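Local coordinates for protein dihydroorotase (Saccharomyces cerevisiae S288C, PDB 6L0G) that catalyses the reversible cyclisation of N-carbamoyl-L-aspartate to dihydroorotate, the third step of de novo pyrimidine biosynthesis, with two zinc ions per subunit, at residues I151-A156 / K230-L235; G20-L25 / I344-F349. One frame throughout, in Å; residues are numbered along the deposited sequence.

Interaction 1 (151-156 with 230-235) and interaction 2 (20-25 with 344-349) are both largely buried, yet they hold different elements, and their nearest atoms are about 9 Å apart. Interaction 1 joins two loops of the metallo-dependent hydrolase barrel beside the malate and zinc site, with the second subunit packed against it. Its chemistry is mixed: valine and leucine methyls, a lysine chain and two bridging waters. Interaction 2 sets the start of helix 20-32 against strand 345-346 and the residue before it, near the C-terminal end of the chain, and is wholly apolar across the two segments. At its edge Ala21 is exposed, whereas Met22, Leu25 and Ile346 are buried.

Interaction 1: residues I151-A156 / K230-L235; sequences IHVLNA and KPVAKL
The CA atoms of Val153 and Val232, and of Leu154 and Lys234, are each 6.7 Å apart across two irregular loops with no direct hydrogen bond between them. Val153 CB meets Val232 CG1 at 4.1 Å, and Leu154 CD1 touches Val232 CG2. That same CG2, set between the backbone N and the carbonyl carbon of Val232, comes within 3.5 Å of Val153 O. Two waters lie within hydrogen-bonding reach of Val153 O: one, accepting from Val232 N, joins backbone to backbone; the other links the carbonyl to Lys234 NZ. The Lys234 chain runs extended to CE, which lies 3.3 Å from Leu154 O, then bends (chi4 72°). The bend turns Lys234 NZ back to Val232 O, a 3.0 Å bond in the carbonyl plane on a lone pair; NZ also bonds Thr182 OG1. A methionine in place of Lys234 would probably leave Val232 O and Thr182 without this donor and break one water bridge. The contact joins two loops of the hydrolase barrel: Lys230, bonded to Val104 O, touches bound malate, while Asp219 of the second subunit accepts from Val153 N. The loops lie between strand 133-136 and helix 161-170 and between helices 218-221 and 236-246.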
loop_
_atom_site.group_PDB
_atom_site.type_symbol
_atom_site.label_atom_id
_atom_site.label_comp_id
_atom_site.label_asym_id
_atom_site.label_seq_id
_atom_site.Cartn_x
_atom_site.Cartn_y
_atom_site.Cartn_z
ATOM N N ILE A 151 6.399 9.046 11.682
ATOM C CA ILE A 151 6.847 9.103 10.296
ATOM C C ILE A 151 6.452 7.788 9.639
ATOM O O ILE A 151 6.699 6.720 10.207
ATOM C CB ILE A 151 8.372 9.306 10.184
ATOM C CG1 ILE A 151 8.832 10.571 10.916
ATOM C CG2 ILE A 151 8.793 9.357 8.711
ATOM C CD1 ILE A 151 8.106 11.797 10.502
ATOM N N HIS A 152 5.815 7.860 8.461
ATOM C CA HIS A 152 5.380 6.665 7.742
ATOM C C HIS A 152 5.560 6.892 6.237
ATOM O O HIS A 152 5.938 7.976 5.786
ATOM C CB HIS A 152 3.937 6.300 8.120
ATOM C CG HIS A 152 3.017 7.477 8.151
ATOM N ND1 HIS A 152 2.594 8.113 7.008
ATOM C CD2 HIS A 152 2.456 8.148 9.187
ATOM C CE1 HIS A 152 1.809 9.124 7.334
ATOM N NE2 HIS A 152 1.708 9.164 8.651
ATOM N N VAL A 153 5.271 5.859 5.441
ATOM C CA VAL A 153 5.561 5.938 4.013
ATOM C C VAL A 153 4.821 7.091 3.340
ATOM O O VAL A 153 5.257 7.557 2.295
ATOM C CB VAL A 153 5.257 4.581 3.330
ATOM C CG1 VAL A 153 6.202 3.514 3.858
ATOM C CG2 VAL A 153 3.802 4.167 3.552
ATOM N N LEU A 154 3.723 7.588 3.924
ATOM C CA LEU A 154 2.978 8.679 3.290
ATOM C C LEU A 154 3.519 10.069 3.601
ATOM O O LEU A 154 3.414 10.967 2.754
ATOM C CB LEU A 154 1.517 8.645 3.710
ATOM C CG LEU A 154 0.564 8.212 2.622
ATOM C CD1 LEU A 154 0.968 6.857 2.111
ATOM C CD2 LEU A 154 -0.801 8.165 3.252
ATOM N N ASN A 155 4.054 10.303 4.794
ATOM C CA ASN A 155 4.577 11.635 5.093
ATOM C C ASN A 155 6.100 11.689 5.186
ATOM O O ASN A 155 6.646 12.753 5.502
ATOM C CB ASN A 155 3.936 12.174 6.377
ATOM C CG ASN A 155 4.387 11.439 7.623
ATOM O OD1 ASN A 155 5.126 10.445 7.569
ATOM N ND2 ASN A 155 3.921 11.915 8.768
ATOM N N ALA A 156 6.798 10.572 4.920
ATOM C CA ALA A 156 8.249 10.522 5.102
ATOM C C ALA A 156 8.973 11.471 4.157
ATOM O O ALA A 156 10.042 11.968 4.507
ATOM C CB ALA A 156 8.763 9.094 4.923
ATOM N N LYS A 230 9.743 2.989 -3.750
ATOM C CA LYS A 230 9.982 4.090 -2.831
ATOM C C LYS A 230 10.475 5.325 -3.590
ATOM O O LYS A 230 11.251 5.186 -4.539
ATOM C CB LYS A 230 11.016 3.697 -1.766
ATOM C CG LYS A 230 10.569 2.563 -0.835
ATOM C CD LYS A 230 9.247 2.887 -0.169
ATOM C CE LYS A 230 9.482 3.817 1.001
ATOM N NZ LYS A 230 10.063 3.059 2.176
ATOM N N PRO A 231 10.023 6.545 -3.228
ATOM C CA PRO A 231 8.887 6.800 -2.329
ATOM C C PRO A 231 7.581 6.280 -2.945
ATOM O O PRO A 231 7.475 6.215 -4.180
ATOM C CB PRO A 231 8.868 8.339 -2.189
ATOM C CG PRO A 231 10.166 8.834 -2.873
ATOM C CD PRO A 231 10.443 7.782 -3.909
ATOM N N VAL A 232 6.630 5.860 -2.106
ATOM C CA VAL A 232 5.385 5.278 -2.608
ATOM C C VAL A 232 4.586 6.323 -3.378
ATOM O O VAL A 232 4.614 7.517 -3.058
ATOM C CB VAL A 232 4.554 4.698 -1.450
ATOM C CG1 VAL A 232 5.365 3.650 -0.680
ATOM C CG2 VAL A 232 4.064 5.813 -0.532
ATOM N N ALA A 233 3.879 5.878 -4.419
ATOM C CA ALA A 233 2.900 6.757 -5.057
ATOM C C ALA A 233 1.800 7.126 -4.059
ATOM O O ALA A 233 1.344 6.287 -3.276
ATOM C CB ALA A 233 2.305 6.087 -6.296
ATOM N N LYS A 234 1.390 8.386 -4.055
ATOM C CA LYS A 234 0.564 8.932 -2.979
ATOM C C LYS A 234 -0.835 9.229 -3.508
ATOM O O LYS A 234 -1.419 8.353 -4.150
ATOM C CB LYS A 234 1.296 10.101 -2.340
ATOM C CG LYS A 234 2.545 9.613 -1.578
ATOM C CD LYS A 234 3.434 10.745 -1.118
ATOM C CE LYS A 234 4.583 10.209 -0.262
ATOM N NZ LYS A 234 5.616 9.472 -1.053
ATOM N N LEU A 235 -1.410 10.370 -3.235
ATOM C CA LEU A 235 -2.823 10.579 -3.508
ATOM C C LEU A 235 -3.030 11.236 -4.871
ATOM O O LEU A 235 -2.089 11.799 -5.449
ATOM C CB LEU A 235 -3.434 11.431 -2.404
ATOM C CG LEU A 235 -3.106 10.945 -0.995
ATOM C CD1 LEU A 235 -3.699 11.896 0.046
ATOM C CD2 LEU A 235 -3.621 9.527 -0.779
HETATM O O HOH W 1 7.149 6.393 0.688
HETATM O O HOH W 2 7.347 9.352 1.509
#

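Interaction 2: residues G20-L25 / I344-F349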
loop_
_atom_site.group_PDB
_atom_site.type_symbol
_atom_site.label_atom_id
_atom_site.label_comp_id
_atom_site.label_asym_id
_atom_site.label_seq_id
_atom_site.Cartn_x
_atom_site.Cartn_y
_atom_site.Cartn_z
ATOM N N GLY A 20 26.062 -8.239 -12.915
ATOM C CA GLY A 20 25.912 -9.605 -13.391
ATOM C C GLY A 20 24.930 -9.727 -14.538
ATOM O O GLY A 20 24.842 -8.862 -15.420
ATOM N N ALA A 21 24.159 -10.818 -14.516
ATOM C CA ALA A 21 23.247 -11.094 -15.623
ATOM C C ALA A 21 22.167 -10.025 -15.736
ATOM O O ALA A 21 21.765 -9.666 -16.848
ATOM C CB ALA A 21 22.610 -12.476 -15.450
ATOM N N MET A 22 21.687 -9.502 -14.596
ATOM C CA MET A 22 20.687 -8.436 -14.631
ATOM C C MET A 22 21.211 -7.228 -15.396
ATOM O O MET A 22 20.503 -6.644 -16.228
ATOM C CB MET A 22 20.289 -8.024 -13.210
ATOM C CG MET A 22 19.261 -6.898 -13.215
ATOM S SD MET A 22 17.678 -7.654 -13.582
ATOM C CE MET A 22 17.393 -7.298 -15.266
ATOM N N CYS A 23 22.455 -6.841 -15.106
ATOM C CA CYS A 23 23.089 -5.715 -15.788
ATOM C C CYS A 23 23.211 -5.968 -17.287
ATOM O O CYS A 23 22.915 -5.089 -18.103
ATOM C CB CYS A 23 24.460 -5.454 -15.161
ATOM S SG CYS A 23 25.269 -3.931 -15.694
ATOM N N GLU A 24 23.593 -7.188 -17.666
ATOM C CA GLU A 24 23.671 -7.530 -19.082
ATOM C C GLU A 24 22.314 -7.402 -19.774
ATOM O O GLU A 24 22.242 -7.022 -20.949
ATOM C CB GLU A 24 24.245 -8.934 -19.227
ATOM C CG GLU A 24 25.710 -8.972 -18.840
ATOM C CD GLU A 24 26.296 -10.366 -18.858
ATOM O OE1 GLU A 24 25.582 -11.312 -19.253
ATOM O OE2 GLU A 24 27.477 -10.504 -18.476
ATOM N N LEU A 25 21.222 -7.712 -19.064
ATOM C CA LEU A 25 19.887 -7.533 -19.636
ATOM C C LEU A 25 19.521 -6.058 -19.745
ATOM O O LEU A 25 19.001 -5.612 -20.773
ATOM C CB LEU A 25 18.846 -8.289 -18.801
ATOM C CG LEU A 25 17.352 -8.133 -19.097
ATOM C CD1 LEU A 25 17.016 -8.522 -20.534
ATOM C CD2 LEU A 25 16.521 -8.980 -18.144
ATOM N N ILE A 344 16.416 -14.648 -15.604
ATOM C CA ILE A 344 15.910 -13.338 -15.193
ATOM C C ILE A 344 14.635 -13.057 -15.962
ATOM O O ILE A 344 14.638 -13.022 -17.195
ATOM C CB ILE A 344 16.940 -12.225 -15.396
ATOM C CG1 ILE A 344 18.206 -12.511 -14.614
ATOM C CG2 ILE A 344 16.375 -10.895 -14.963
ATOM C CD1 ILE A 344 17.968 -12.792 -13.175
ATOM N N SER A 345 13.556 -12.828 -15.223
ATOM C CA SER A 345 12.317 -12.284 -15.753
ATOM C C SER A 345 11.969 -11.038 -14.950
ATOM O O SER A 345 11.956 -11.063 -13.711
ATOM C CB SER A 345 11.197 -13.309 -15.692
ATOM O OG SER A 345 11.632 -14.514 -16.311
ATOM N N ILE A 346 11.652 -9.980 -15.681
ATOM C CA ILE A 346 11.282 -8.654 -15.202
ATOM C C ILE A 346 9.840 -8.432 -15.604
ATOM O O ILE A 346 9.521 -8.657 -16.773
ATOM C CB ILE A 346 12.084 -7.546 -15.934
ATOM C CG1 ILE A 346 13.623 -7.483 -15.877
ATOM C CG2 ILE A 346 11.698 -6.251 -15.295
ATOM C CD1 ILE A 346 14.114 -6.481 -14.724
ATOM N N ILE A 347 9.011 -7.865 -14.729
ATOM C CA ILE A 347 7.702 -7.353 -15.127
ATOM C C ILE A 347 7.866 -5.865 -15.427
ATOM O O ILE A 347 8.183 -5.100 -14.508
ATOM C CB ILE A 347 6.623 -7.592 -14.063
ATOM C CG1 ILE A 347 6.652 -9.057 -13.597
ATOM C CG2 ILE A 347 5.259 -7.240 -14.612
ATOM C CD1 ILE A 347 6.526 -10.068 -14.727
ATOM N N PRO A 348 7.684 -5.422 -16.668
ATOM C CA PRO A 348 7.855 -4.000 -16.970
ATOM C C PRO A 348 6.672 -3.169 -16.507
ATOM O O PRO A 348 5.544 -3.659 -16.399
ATOM C CB PRO A 348 7.967 -3.981 -18.497
ATOM C CG PRO A 348 7.111 -5.153 -18.916
ATOM C CD PRO A 348 7.352 -6.207 -17.873
ATOM N N PHE A 349 6.944 -1.884 -16.249
ATOM C CA PHE A 349 5.897 -0.929 -15.905
ATOM C C PHE A 349 4.785 -0.961 -16.949
ATOM O O PHE A 349 5.051 -1.036 -18.151
ATOM C CB PHE A 349 6.480 0.482 -15.816
ATOM C CG PHE A 349 5.471 1.536 -15.447
ATOM C CD1 PHE A 349 4.605 1.343 -14.385
ATOM C CD2 PHE A 349 5.402 2.727 -16.150
ATOM C CE1 PHE A 349 3.682 2.296 -14.036
ATOM C CE2 PHE A 349 4.476 3.700 -15.808
ATOM C CZ PHE A 349 3.614 3.485 -14.749
#
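Met22 and Leu25, one turn apart on helix 20-32, meet the side chains of Ile344 and Ile346, and every contact across the two segments is apolar. The thioether end of Met22 makes the first group. Its chain leaves with CG anti to the backbone N (chi1 179°) and bends at the next two torsions, which brings SD and CE against both isoleucines. Met22 CE lies 3.8 Å from Ile344 CG2 and 3.4 Å from Ile346 CD1, the latter tighter than usual for carbons; SD also touches both methyls. Met22 crosses Ile344 at about a right angle. Branched aliphatic side chains make the second group: Leu25 CD2 is 3.7 Å from the CG2 methyl of Ile344 and 4.0 Å from the CG1 methylene of Ile346, and Leu25 and Ile346 run past each other in opposite directions. Ala21 CB adds a looser touch on Ile344 CG1 at the exposed margin. Ile338 of strand 338-339, the antiparallel partner of strand 345-346, also packs on Leu25 and Ile346, so the helix rests against both strands of this small sheet. With no polar bond across the segments, the contact itself offers shape fit and burial of aliphatic and thioether groups, and probably little directional preference.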